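Local coordinates for protein uncharacterized conserved (Bdellovibrio bacteriovorus, PDB 7O21) that probably trims peptidoglycan as an LD-carboxypeptidase of the YkuD family, editing the cell wall to generate the curved shape of this predatory bacterium, at residues W201-I210 / L238-L249. Residues are numbered along the deposited sequence; the frame is centred on the assembly and turned at random.
Sequences WRQAWENQDI and LKSKYEYIKVHL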
loop_
_atom_site.group_PDB
_atom_site.type_symbol
_atom_site.label_atom_id
_atom_site.label_comp_id
_atom_site.label_asym_id
_atom_site.label_seq_id
_atom_site.Cartn_x
_atom_site.Cartn_y
_atom_site.Cartn_z
ATOM N N TRP A 201 -11.596 16.659 -20.281
ATOM C CA TRP A 201 -10.219 16.482 -19.840
ATOM C C TRP A 201 -9.455 15.617 -20.829
ATOM O O TRP A 201 -8.359 15.980 -21.271
ATOM C CB TRP A 201 -10.227 15.867 -18.437
ATOM C CG TRP A 201 -8.905 15.309 -17.976
ATOM C CD1 TRP A 201 -7.866 16.006 -17.448
ATOM C CD2 TRP A 201 -8.525 13.928 -17.943
ATOM N NE1 TRP A 201 -6.829 15.148 -17.129
ATOM C CE2 TRP A 201 -7.220 13.867 -17.405
ATOM C CE3 TRP A 201 -9.156 12.739 -18.322
ATOM C CZ2 TRP A 201 -6.528 12.663 -17.250
ATOM C CZ3 TRP A 201 -8.471 11.544 -18.167
ATOM C CH2 TRP A 201 -7.171 11.513 -17.635
ATOM N N ARG A 202 -10.039 14.477 -21.216
ATOM C CA ARG A 202 -9.362 13.592 -22.165
ATOM C C ARG A 202 -9.048 14.315 -23.469
ATOM O O ARG A 202 -7.939 14.197 -24.005
ATOM C CB ARG A 202 -10.211 12.342 -22.447
ATOM C CG ARG A 202 -9.466 11.264 -23.255
ATOM C CD ARG A 202 -10.405 10.333 -23.982
ATOM N NE ARG A 202 -11.227 11.050 -24.951
ATOM C CZ ARG A 202 -10.804 11.408 -26.160
ATOM N NH1 ARG A 202 -9.570 11.108 -26.551
ATOM N NH2 ARG A 202 -11.616 12.060 -26.979
ATOM N N GLN A 203 -10.024 15.052 -24.003
ATOM C CA GLN A 203 -9.810 15.765 -25.260
ATOM C C GLN A 203 -8.727 16.826 -25.122
ATOM O O GLN A 203 -7.892 16.986 -26.023
ATOM C CB GLN A 203 -11.117 16.397 -25.747
ATOM C CG GLN A 203 -12.083 15.431 -26.416
ATOM C CD GLN A 203 -13.397 16.098 -26.815
ATOM O OE1 GLN A 203 -13.535 17.319 -26.740
ATOM N NE2 GLN A 203 -14.367 15.293 -27.232
ATOM N N ALA A 204 -8.712 17.559 -23.999
ATOM C CA ALA A 204 -7.701 18.598 -23.817
ATOM C C ALA A 204 -6.306 17.993 -23.755
ATOM O O ALA A 204 -5.360 18.509 -24.366
ATOM C CB ALA A 204 -7.989 19.417 -22.560
ATOM N N TRP A 205 -6.165 16.886 -23.033
ATOM C CA TRP A 205 -4.892 16.184 -22.992
ATOM C C TRP A 205 -4.503 15.697 -24.386
ATOM O O TRP A 205 -3.387 15.961 -24.861
ATOM C CB TRP A 205 -5.021 15.024 -21.999
ATOM C CG TRP A 205 -3.763 14.253 -21.769
ATOM C CD1 TRP A 205 -2.504 14.580 -22.189
ATOM C CD2 TRP A 205 -3.641 13.015 -21.060
ATOM N NE1 TRP A 205 -1.604 13.619 -21.790
ATOM C CE2 TRP A 205 -2.278 12.648 -21.093
ATOM C CE3 TRP A 205 -4.553 12.177 -20.408
ATOM C CZ2 TRP A 205 -1.806 11.479 -20.495
ATOM C CZ3 TRP A 205 -4.077 11.015 -19.815
ATOM C CH2 TRP A 205 -2.715 10.682 -19.862
ATOM N N GLU A 206 -5.419 14.998 -25.069
ATOM C CA GLU A 206 -5.109 14.449 -26.388
ATOM C C GLU A 206 -4.746 15.538 -27.393
ATOM O O GLU A 206 -3.832 15.357 -28.210
ATOM C CB GLU A 206 -6.275 13.601 -26.895
ATOM C CG GLU A 206 -6.008 12.946 -28.243
ATOM C CD GLU A 206 -7.117 11.986 -28.630
ATOM O OE1 GLU A 206 -8.159 12.462 -29.130
ATOM O OE2 GLU A 206 -6.963 10.767 -28.415
ATOM N N ASN A 207 -5.472 16.659 -27.374
ATOM C CA ASN A 207 -5.129 17.797 -28.224
ATOM C C ASN A 207 -3.852 18.475 -27.775
ATOM O O ASN A 207 -3.358 19.359 -28.482
ATOM C CB ASN A 207 -6.256 18.829 -28.169
ATOM C CG ASN A 207 -7.447 18.444 -29.005
ATOM O OD1 ASN A 207 -7.324 17.731 -30.007
ATOM N ND2 ASN A 207 -8.621 18.927 -28.607
ATOM N N GLN A 208 -3.315 18.090 -26.617
ATOM C CA GLN A 208 -2.198 18.795 -26.000
ATOM C C GLN A 208 -2.446 20.302 -25.981
ATOM O O GLN A 208 -1.575 21.114 -26.300
ATOM C CB GLN A 208 -0.868 18.393 -26.634
ATOM C CG GLN A 208 -0.688 16.884 -26.595
ATOM C CD GLN A 208 0.701 16.435 -26.974
ATOM O OE1 GLN A 208 1.573 16.251 -26.121
ATOM N NE2 GLN A 208 0.918 16.251 -28.269
ATOM N N ASP A 209 -3.673 20.672 -25.614
ATOM C CA ASP A 209 -4.076 22.060 -25.394
ATOM C C ASP A 209 -3.720 22.357 -23.943
ATOM O O ASP A 209 -4.501 22.110 -23.023
ATOM C CB ASP A 209 -5.567 22.208 -25.671
ATOM C CG ASP A 209 -6.051 23.645 -25.594
ATOM O OD1 ASP A 209 -5.428 24.473 -24.893
ATOM O OD2 ASP A 209 -7.087 23.927 -26.232
ATOM N N ILE A 210 -2.504 22.855 -23.725
ATOM C CA ILE A 210 -2.008 22.972 -22.356
ATOM C C ILE A 210 -2.825 23.981 -21.565
ATOM O O ILE A 210 -3.110 23.768 -20.380
ATOM C CB ILE A 210 -0.501 23.276 -22.315
ATOM C CG1 ILE A 210 0.270 22.250 -23.143
ATOM C CG2 ILE A 210 -0.006 23.268 -20.865
ATOM C CD1 ILE A 210 -0.010 20.815 -22.754
ATOM N N LEU A 238 6.899 16.992 -23.362
ATOM C CA LEU A 238 6.447 15.915 -24.235
ATOM C C LEU A 238 5.798 16.476 -25.489
ATOM O O LEU A 238 6.053 16.002 -26.603
ATOM C CB LEU A 238 5.462 15.010 -23.491
ATOM C CG LEU A 238 6.031 14.164 -22.362
ATOM C CD1 LEU A 238 4.904 13.513 -21.571
ATOM C CD2 LEU A 238 6.950 13.124 -22.960
ATOM N N LYS A 239 4.949 17.489 -25.321
ATOM C CA LYS A 239 4.308 18.129 -26.465
ATOM C C LYS A 239 5.337 18.648 -27.460
ATOM O O LYS A 239 5.137 18.549 -28.677
ATOM C CB LYS A 239 3.403 19.265 -25.992
ATOM C CG LYS A 239 2.797 20.077 -27.132
ATOM C CD LYS A 239 1.936 21.211 -26.610
ATOM C CE LYS A 239 1.252 21.931 -27.768
ATOM N NZ LYS A 239 0.409 23.067 -27.308
ATOM N N SER A 240 6.433 19.224 -26.965
ATOM C CA SER A 240 7.434 19.764 -27.876
ATOM C C SER A 240 8.063 18.672 -28.730
ATOM O O SER A 240 8.482 18.934 -29.865
ATOM C CB SER A 240 8.513 20.512 -27.092
ATOM O OG SER A 240 9.400 19.612 -26.456
ATOM N N LYS A 241 8.137 17.447 -28.210
ATOM C CA LYS A 241 8.820 16.352 -28.888
ATOM C C LYS A 241 7.896 15.464 -29.705
ATOM O O LYS A 241 8.325 14.923 -30.729
ATOM C CB LYS A 241 9.575 15.484 -27.876
ATOM C CG LYS A 241 10.607 16.248 -27.063
ATOM C CD LYS A 241 11.611 15.312 -26.405
ATOM C CE LYS A 241 11.049 14.669 -25.145
ATOM N NZ LYS A 241 11.721 13.373 -24.846
ATOM N N TYR A 242 6.645 15.297 -29.282
ATOM C CA TYR A 242 5.711 14.370 -29.918
ATOM C C TYR A 242 4.448 15.162 -30.216
ATOM O O TYR A 242 3.631 15.391 -29.318
ATOM C CB TYR A 242 5.426 13.187 -29.001
ATOM C CG TYR A 242 6.682 12.445 -28.625
ATOM C CD1 TYR A 242 7.584 12.040 -29.600
ATOM C CD2 TYR A 242 6.990 12.184 -27.296
ATOM C CE1 TYR A 242 8.749 11.373 -29.267
ATOM C CE2 TYR A 242 8.156 11.518 -26.951
ATOM C CZ TYR A 242 9.030 11.114 -27.943
ATOM O OH TYR A 242 10.190 10.451 -27.612
ATOM N N GLU A 243 4.293 15.555 -31.484
ATOM C CA GLU A 243 3.251 16.503 -31.858
ATOM C C GLU A 243 1.853 15.920 -31.676
ATOM O O GLU A 243 0.938 16.622 -31.227
ATOM C CB GLU A 243 3.451 16.948 -33.306
ATOM C CG GLU A 243 2.585 18.127 -33.712
ATOM C CD GLU A 243 2.935 18.664 -35.089
ATOM O OE1 GLU A 243 3.492 19.781 -35.167
ATOM O OE2 GLU A 243 2.644 17.983 -36.092
ATOM N N TYR A 244 1.655 14.657 -32.037
ATOM C CA TYR A 244 0.333 14.046 -32.007
ATOM C C TYR A 244 0.341 12.839 -31.084
ATOM O O TYR A 244 1.200 11.956 -31.207
ATOM C CB TYR A 244 -0.129 13.633 -33.408
ATOM C CG TYR A 244 -0.322 14.803 -34.347
ATOM C CD1 TYR A 244 -1.410 15.655 -34.213
ATOM C CD2 TYR A 244 0.588 15.056 -35.362
ATOM C CE1 TYR A 244 -1.586 16.730 -35.071
ATOM C CE2 TYR A 244 0.420 16.121 -36.221
ATOM C CZ TYR A 244 -0.666 16.956 -36.075
ATOM O OH TYR A 244 -0.826 18.018 -36.937
ATOM N N ILE A 245 -0.618 12.807 -30.160
ATOM C CA ILE A 245 -0.810 11.672 -29.270
ATOM C C ILE A 245 -2.267 11.236 -29.322
ATOM O O ILE A 245 -3.147 11.955 -29.803
ATOM C CB ILE A 245 -0.373 11.973 -27.818
ATOM C CG1 ILE A 245 -1.247 13.072 -27.206
ATOM C CG2 ILE A 245 1.111 12.345 -27.762
ATOM C CD1 ILE A 245 -1.079 13.218 -25.689
ATOM N N LYS A 246 -2.506 10.021 -28.826
ATOM C CA LYS A 246 -3.837 9.443 -28.726
ATOM C C LYS A 246 -4.031 8.990 -27.287
ATOM O O LYS A 246 -3.163 8.309 -26.734
ATOM C CB LYS A 246 -3.957 8.219 -29.639
ATOM C CG LYS A 246 -4.078 8.533 -31.130
ATOM C CD LYS A 246 -3.515 7.381 -31.956
ATOM C CE LYS A 246 -4.569 6.712 -32.817
ATOM N NZ LYS A 246 -5.253 5.600 -32.096
ATOM N N VAL A 247 -5.159 9.367 -26.687
ATOM C CA VAL A 247 -5.511 8.935 -25.337
ATOM C C VAL A 247 -6.894 8.306 -25.399
ATOM O O VAL A 247 -7.866 8.978 -25.766
ATOM C CB VAL A 247 -5.497 10.091 -24.322
ATOM C CG1 VAL A 247 -5.809 9.557 -22.918
ATOM C CG2 VAL A 247 -4.164 10.826 -24.361
ATOM N N HIS A 248 -6.989 7.028 -25.057
ATOM C CA HIS A 248 -8.260 6.321 -25.051
ATOM C C HIS A 248 -8.522 5.770 -23.659
ATOM O O HIS A 248 -7.614 5.236 -23.012
ATOM C CB HIS A 248 -8.253 5.200 -26.090
ATOM C CG HIS A 248 -8.202 5.699 -27.503
ATOM N ND1 HIS A 248 -7.353 5.173 -28.452
ATOM C CD2 HIS A 248 -8.889 6.691 -28.120
ATOM C CE1 HIS A 248 -7.522 5.815 -29.595
ATOM N NE2 HIS A 248 -8.450 6.739 -29.420
ATOM N N LEU A 249 -9.764 5.915 -23.200
ATOM C CA LEU A 249 -10.161 5.497 -21.862
ATOM C C LEU A 249 -11.303 4.504 -21.973
ATOM O O LEU A 249 -12.287 4.768 -22.672
ATOM C CB LEU A 249 -10.662 6.698 -21.058
ATOM C CG LEU A 249 -9.788 7.951 -21.046
ATOM C CD1 LEU A 249 -10.452 9.068 -20.245
ATOM C CD2 LEU A 249 -8.446 7.599 -20.479
HETATM O O HOH W 1 -1.752 15.543 -29.840
HETATM O O HOH W 2 3.526 14.291 -26.537
#
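Residues W201 to E206 near the end of helix 184-206 run nearly antiparallel to strand 246-249, their short axes 159° apart and 8.0 Å from each other at closest approach. This packs the long helix against the antiparallel sheet of the NTF2-like domain. The helix finishes in a Schellman motif with Q208 at positive phi, which leads through D209, the N-cap, into helix 210-214, while the side chain of Q208 points toward K239 and the turn that follows it.

Two polar side chains grip both backbone groups of V247. R202 NH1 donates to V247 O over 2.8 Å, approaching nearly in line with the carbonyl, while V247 N gives an almost straight bond, 2.9 Å, to E206 OE2, which accepts with its anti lone pair. A salt bridge between R202 and E206 ties the two side chains together, and R202 NH2 also meets E199 one turn earlier. The apolar side of the strand rests on tryptophans: V247 CG2 sits over the six-membered ring of W205 in a CH-pi contact, 4.2 Å from its centroid, and L249 CD1 meets the edge of W201 at CZ3. L249 also lies alongside the aliphatic part of R202, and the W201 indole N-H is bonded to Y217.

Q208 fills the bend between helix and strand. Its CG lies beside the backbone N (chi1 -54°), and the extended chain carries the amide to the 242-244 turn, crossing I245 CD1 on the way. K239 passes it in the opposite direction and NZ donates to Q208 O at 3.0 Å. One water links E206 O, Q208 NE2 and I245 N. Q208 NE2 points its N-H almost straight (177°) at Y242 O, 3.0 Å away and in the plane of that carbonyl.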